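Local coordinates for protein probable ribosomal RNA small subunit methyltransferase (PDB 3DMH) that transfers a methyl group from S-adenosylmethionine to the N2 atom of a guanosine in 16S ribosomal RNA, at residues Asp32-Leu37 / Val106-Ala111; Asp36-Thr41 / Tyr136-Lys141. All blocks are in the same frame, centred on the assembly; numbering follows the deposited sequence.

Interaction 1 (Asp32-Leu37 / Val106-Ala111)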
loop_
_atom_site.group_PDB
_atom_site.type_symbol
_atom_site.label_atom_id
_atom_site.label_comp_id
_atom_site.label_asym_id
_atom_site.label_seq_id
_atom_site.Cartn_x
_atom_site.Cartn_y
_atom_site.Cartn_z
ATOM N N ASP A 32 -10.983 0.802 12.690
ATOM C CA ASP A 32 -10.715 -0.566 12.296
ATOM C C ASP A 32 -10.864 -1.414 13.558
ATOM O O ASP A 32 -10.175 -1.152 14.546
ATOM C CB ASP A 32 -9.288 -0.663 11.740
ATOM C CG ASP A 32 -8.925 -2.058 11.256
ATOM O OD1 ASP A 32 -9.224 -3.052 11.936
ATOM O OD2 ASP A 32 -8.290 -2.162 10.188
ATOM N N PRO A 33 -11.789 -2.390 13.551
ATOM C CA PRO A 33 -11.968 -3.176 14.790
ATOM C C PRO A 33 -10.712 -3.882 15.313
ATOM O O PRO A 33 -10.597 -4.082 16.530
ATOM C CB PRO A 33 -13.063 -4.188 14.425
ATOM C CG PRO A 33 -13.793 -3.549 13.258
ATOM C CD PRO A 33 -12.727 -2.804 12.491
ATOM N N VAL A 34 -9.777 -4.245 14.427
ATOM C CA VAL A 34 -8.552 -4.920 14.887
ATOM C C VAL A 34 -7.680 -3.923 15.649
ATOM O O VAL A 34 -7.262 -4.176 16.782
ATOM C CB VAL A 34 -7.779 -5.595 13.720
ATOM C CG1 VAL A 34 -6.433 -6.141 14.188
ATOM C CG2 VAL A 34 -8.620 -6.690 13.077
ATOM N N HIS A 35 -7.402 -2.773 15.035
ATOM C CA HIS A 35 -6.632 -1.749 15.736
ATOM C C HIS A 35 -7.359 -1.247 17.002
ATOM O O HIS A 35 -6.722 -0.971 18.020
ATOM C CB HIS A 35 -6.265 -0.573 14.808
ATOM C CG HIS A 35 -5.408 -0.947 13.628
ATOM N ND1 HIS A 35 -4.053 -0.689 13.582
ATOM C CD2 HIS A 35 -5.716 -1.526 12.441
ATOM C CE1 HIS A 35 -3.564 -1.103 12.429
ATOM N NE2 HIS A 35 -4.549 -1.608 11.713
ATOM N N ASP A 36 -8.693 -1.150 16.953
ATOM C CA ASP A 36 -9.474 -0.703 18.118
ATOM C C ASP A 36 -9.345 -1.673 19.290
ATOM O O ASP A 36 -9.239 -1.259 20.433
ATOM C CB ASP A 36 -10.963 -0.521 17.776
ATOM C CG ASP A 36 -11.228 0.743 16.981
ATOM O OD1 ASP A 36 -10.294 1.567 16.863
ATOM O OD2 ASP A 36 -12.352 0.902 16.460
ATOM N N LEU A 37 -9.336 -2.961 18.985
ATOM C CA LEU A 37 -9.234 -3.960 20.051
ATOM C C LEU A 37 -7.827 -3.921 20.649
ATOM O O LEU A 37 -7.663 -4.037 21.866
ATOM C CB LEU A 37 -9.592 -5.351 19.548
ATOM C CG LEU A 37 -9.933 -6.384 20.636
ATOM C CD1 LEU A 37 -11.156 -5.944 21.442
ATOM C CD2 LEU A 37 -10.179 -7.715 19.974
ATOM N N VAL A 106 4.113 -4.886 18.762
ATOM C CA VAL A 106 2.685 -4.824 18.481
ATOM C C VAL A 106 2.478 -5.103 16.995
ATOM O O VAL A 106 3.101 -4.461 16.148
ATOM C CB VAL A 106 2.098 -3.451 18.864
ATOM C CG1 VAL A 106 0.622 -3.390 18.467
ATOM C CG2 VAL A 106 2.247 -3.231 20.400
ATOM N N LEU A 107 1.629 -6.081 16.672
ATOM C CA LEU A 107 1.366 -6.405 15.264
ATOM C C LEU A 107 -0.116 -6.678 15.046
ATOM O O LEU A 107 -0.645 -7.741 15.440
ATOM C CB LEU A 107 2.213 -7.605 14.804
ATOM C CG LEU A 107 1.950 -8.162 13.405
ATOM C CD1 LEU A 107 2.280 -7.105 12.350
ATOM C CD2 LEU A 107 2.803 -9.375 13.198
ATOM N N ALA A 108 -0.801 -5.684 14.475
ATOM C CA ALA A 108 -2.092 -5.927 13.843
ATOM C C ALA A 108 -1.800 -6.718 12.560
ATOM O O ALA A 108 -1.059 -6.251 11.688
ATOM C CB ALA A 108 -2.789 -4.596 13.522
ATOM N N LEU A 109 -2.336 -7.927 12.465
ATOM C CA LEU A 109 -2.060 -8.783 11.311
ATOM C C LEU A 109 -2.446 -8.123 9.995
ATOM O O LEU A 109 -3.612 -7.757 9.807
ATOM C CB LEU A 109 -2.822 -10.093 11.442
ATOM C CG LEU A 109 -2.178 -11.003 12.478
ATOM C CD1 LEU A 109 -3.208 -12.029 13.003
ATOM C CD2 LEU A 109 -0.987 -11.697 11.876
ATOM N N PRO A 110 -1.462 -7.956 9.088
ATOM C CA PRO A 110 -1.741 -7.350 7.780
ATOM C C PRO A 110 -2.335 -8.386 6.816
ATOM O O PRO A 110 -1.770 -8.649 5.746
ATOM C CB PRO A 110 -0.353 -6.871 7.321
ATOM C CG PRO A 110 0.602 -7.870 7.935
ATOM C CD PRO A 110 -0.024 -8.276 9.262
ATOM N N ALA A 111 -3.476 -8.957 7.201
ATOM C CA ALA A 111 -4.031 -10.125 6.503
ATOM C C ALA A 111 -4.368 -9.822 5.048
ATOM O O ALA A 111 -4.280 -10.709 4.183
ATOM C CB ALA A 111 -5.258 -10.636 7.241
#
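Ala108 offers its single methyl group to two side chains of one helix turn, Val34 and His35, and all the direct packing between these segments passes through it. The first kind of contact is CH-pi: Ala108 CB lies over one face of the His35 imidazole, 4.0 Å from the ring centroid and 20° off the ring normal. It sits toward the rim, with CE1 its nearest ring atom at 3.7 Å. The imidazole gets there because CG stands anti to the carbonyl carbon (chi1 -61°), which carries the ring forward to the strand although the bond from CA to CB does not point at it.

The second kind is plain apolar contact. Val34 CG1, anti to its own backbone N at chi1 173°, meets the same methyl at 4.0 Å, while Tyr168 and Ala138 also touch this valine. Helix 33-41 here lies against the C-terminal end of strand 102-108, one of the parallel strands of a Rossmann-like methyltransferase sheet with strand order 3-2-1-4-5-7-6.

Hydrogen bonds hold each side of the contact rather than joining the two. Asp32 is the N-cap of the helix: its OD1 accepts from Val34 N at 2.8 Å, and its carboxylate carbon CG lies at the edge of the His35 ring, in plane. Across on the strand, Ala108 O accepts from Asn53 ND2.

Interaction 2 (Asp36-Thr41 / Tyr136-Lys141)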
loop_
_atom_site.group_PDB
_atom_site.type_symbol
_atom_site.label_atom_id
_atom_site.label_comp_id
_atom_site.label_asym_id
_atom_site.label_seq_id
_atom_site.Cartn_x
_atom_site.Cartn_y
_atom_site.Cartn_z
ATOM N N ASP A 36 -8.693 -1.150 16.953
ATOM C CA ASP A 36 -9.474 -0.703 18.118
ATOM C C ASP A 36 -9.345 -1.673 19.290
ATOM O O ASP A 36 -9.239 -1.259 20.433
ATOM C CB ASP A 36 -10.963 -0.521 17.776
ATOM C CG ASP A 36 -11.228 0.743 16.981
ATOM O OD1 ASP A 36 -10.294 1.567 16.863
ATOM O OD2 ASP A 36 -12.352 0.902 16.460
ATOM N N LEU A 37 -9.336 -2.961 18.985
ATOM C CA LEU A 37 -9.234 -3.960 20.051
ATOM C C LEU A 37 -7.827 -3.921 20.649
ATOM O O LEU A 37 -7.663 -4.037 21.866
ATOM C CB LEU A 37 -9.592 -5.351 19.548
ATOM C CG LEU A 37 -9.933 -6.384 20.636
ATOM C CD1 LEU A 37 -11.156 -5.944 21.442
ATOM C CD2 LEU A 37 -10.179 -7.715 19.974
ATOM N N LEU A 38 -6.810 -3.745 19.803
ATOM C CA LEU A 38 -5.459 -3.518 20.333
ATOM C C LEU A 38 -5.383 -2.343 21.297
ATOM O O LEU A 38 -4.770 -2.444 22.363
ATOM C CB LEU A 38 -4.473 -3.247 19.196
ATOM C CG LEU A 38 -3.789 -4.424 18.541
ATOM C CD1 LEU A 38 -2.974 -3.883 17.379
ATOM C CD2 LEU A 38 -2.879 -5.178 19.550
ATOM N N GLN A 39 -5.964 -1.206 20.912
ATOM C CA GLN A 39 -5.836 -0.000 21.716
ATOM C C GLN A 39 -6.460 -0.218 23.103
ATOM O O GLN A 39 -5.981 0.328 24.099
ATOM C CB GLN A 39 -6.456 1.209 20.994
ATOM C CG GLN A 39 -6.252 2.556 21.697
ATOM C CD GLN A 39 -7.259 2.838 22.829
ATOM O OE1 GLN A 39 -6.989 3.649 23.717
ATOM N NE2 GLN A 39 -8.406 2.164 22.803
ATOM N N LYS A 40 -7.523 -1.022 23.159
ATOM C CA LYS A 40 -8.157 -1.375 24.440
ATOM C C LYS A 40 -7.373 -2.374 25.281
ATOM O O LYS A 40 -7.702 -2.573 26.450
ATOM C CB LYS A 40 -9.574 -1.922 24.214
ATOM C CG LYS A 40 -10.520 -0.892 23.675
ATOM C CD LYS A 40 -11.859 -1.501 23.380
ATOM C CE LYS A 40 -12.857 -0.422 23.003
ATOM N NZ LYS A 40 -14.250 -0.943 23.131
ATOM N N THR A 41 -6.343 -2.984 24.696
ATOM C CA THR A 41 -5.683 -4.163 25.288
ATOM C C THR A 41 -4.220 -3.930 25.666
ATOM O O THR A 41 -3.760 -4.404 26.722
ATOM C CB THR A 41 -5.791 -5.391 24.349
ATOM O OG1 THR A 41 -7.165 -5.615 24.010
ATOM C CG2 THR A 41 -5.234 -6.663 25.001
ATOM N N TYR A 136 2.143 -8.594 21.119
ATOM C CA TYR A 136 0.692 -8.461 21.014
ATOM C C TYR A 136 0.341 -8.676 19.563
ATOM O O TYR A 136 0.852 -7.965 18.695
ATOM C CB TYR A 136 0.226 -7.052 21.402
ATOM C CG TYR A 136 0.072 -6.839 22.877
ATOM C CD1 TYR A 136 -1.034 -7.343 23.572
ATOM C CD2 TYR A 136 1.025 -6.126 23.589
ATOM C CE1 TYR A 136 -1.177 -7.143 24.944
ATOM C CE2 TYR A 136 0.901 -5.922 24.961
ATOM C CZ TYR A 136 -0.194 -6.428 25.634
ATOM O OH TYR A 136 -0.308 -6.203 26.991
ATOM N N LEU A 137 -0.488 -9.684 19.311
ATOM C CA LEU A 137 -0.870 -10.056 17.955
ATOM C C LEU A 137 -2.374 -9.899 17.819
ATOM O O LEU A 137 -3.134 -10.532 18.545
ATOM C CB LEU A 137 -0.459 -11.514 17.675
ATOM C CG LEU A 137 -0.630 -11.978 16.232
ATOM C CD1 LEU A 137 0.424 -11.355 15.327
ATOM C CD2 LEU A 137 -0.583 -13.504 16.198
ATOM N N ALA A 138 -2.827 -9.057 16.890
ATOM C CA ALA A 138 -4.264 -8.838 16.773
ATOM C C ALA A 138 -4.765 -9.158 15.376
ATOM O O ALA A 138 -4.053 -8.997 14.386
ATOM C CB ALA A 138 -4.630 -7.388 17.128
ATOM N N GLY A 139 -6.006 -9.619 15.282
ATOM C CA GLY A 139 -6.560 -9.878 13.959
ATOM C C GLY A 139 -8.004 -10.321 13.997
ATOM O O GLY A 139 -8.738 -10.007 14.940
ATOM N N ASP A 140 -8.379 -11.069 12.967
ATOM C CA ASP A 140 -9.771 -11.364 12.641
ATOM C C ASP A 140 -9.872 -12.857 12.337
ATOM O O ASP A 140 -9.159 -13.372 11.479
ATOM C CB ASP A 140 -10.127 -10.520 11.402
ATOM C CG ASP A 140 -11.598 -10.607 10.996
ATOM O OD1 ASP A 140 -12.334 -11.512 11.436
ATOM O OD2 ASP A 140 -11.998 -9.742 10.186
ATOM N N LYS A 141 -10.736 -13.569 13.059
ATOM C CA LYS A 141 -10.893 -14.986 12.790
ATOM C C LYS A 141 -11.409 -15.270 11.376
ATOM O O LYS A 141 -11.163 -16.352 10.843
ATOM C CB LYS A 141 -11.789 -15.641 13.841
ATOM C CG LYS A 141 -11.066 -15.967 15.142
ATOM C CD LYS A 141 -12.054 -16.370 16.221
ATOM C CE LYS A 141 -12.686 -17.730 15.963
ATOM N NZ LYS A 141 -11.779 -18.853 16.329
#
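This is a buried, apolar helix-on-sheet contact in which Leu38 and Thr41 of helix 33-41 rest on Tyr136 and Ala138 of strand 133-140. The axes of the short segments run 8.7 Å apart at their closest, with 148° between their directions. No hydrogen bond joins the segments, and close side-chain packing carries the contact.

Leu38 does most of the work. Its branch point comes down on the methyl of Ala138, CG to CB 3.4 Å, tighter than ordinary van der Waals contact, and CD1 and CD2 lie around the same methyl. With chi1 at -88° CD1 continues the extended chain, and CD2, the other branch, reaches Tyr136 CB at 4.1 Å. Cut back to an alanine, position Leu38 would probably leave a gap over the Ala138 methyl and take away the apolar cover beside Tyr136 CB.

The strand belongs to the parallel part of the sheet, beside strand 102-108; its other neighbour, strand 168-174, runs antiparallel, as in the Rossmann-like methyltransferase fold. Tyr136 and Ala138 face the helix, whereas Leu137 between them points away, the usual alternation of a strand.

Nearer the far end of the helix segment, Thr41 CG2 approaches Tyr136 CE1 obliquely at 4.1 Å. The two branches of Thr41 divide their tasks: CG2 goes to the tyrosine, while OG1 donates back to Leu37 O at 2.7 Å, tilted 31° from the carbonyl plane, fixing the rotation of the side chain. The phenol oxygen of Tyr136 is hydrogen-bonded to Glu43 N, just beyond the helix segment, tying the end of the ring to the chain there.

The two contacts have centres about 5 Å apart and follow one helix, 33-41, across two neighbouring parallel strands, 102-108 and 133-140, of the same sheet. Interaction 1 uses the first turn, interaction 2 the rest, and Asp36 and Leu37 belong to both segments. Between the strands, Leu109 N and Leu107 N probably donate to Ala138 O and Tyr136 O, while Val34 CG1 packs on the Ala138 backbone, so the two contacts merge. The chain thus returns twice to its early helix, 69 residues on for interaction 1 and 95 for interaction 2. Both lie in the N-terminal sheet, away from the cofactor and guanosine sites; its strand order recurs in the second, C-terminal sheet.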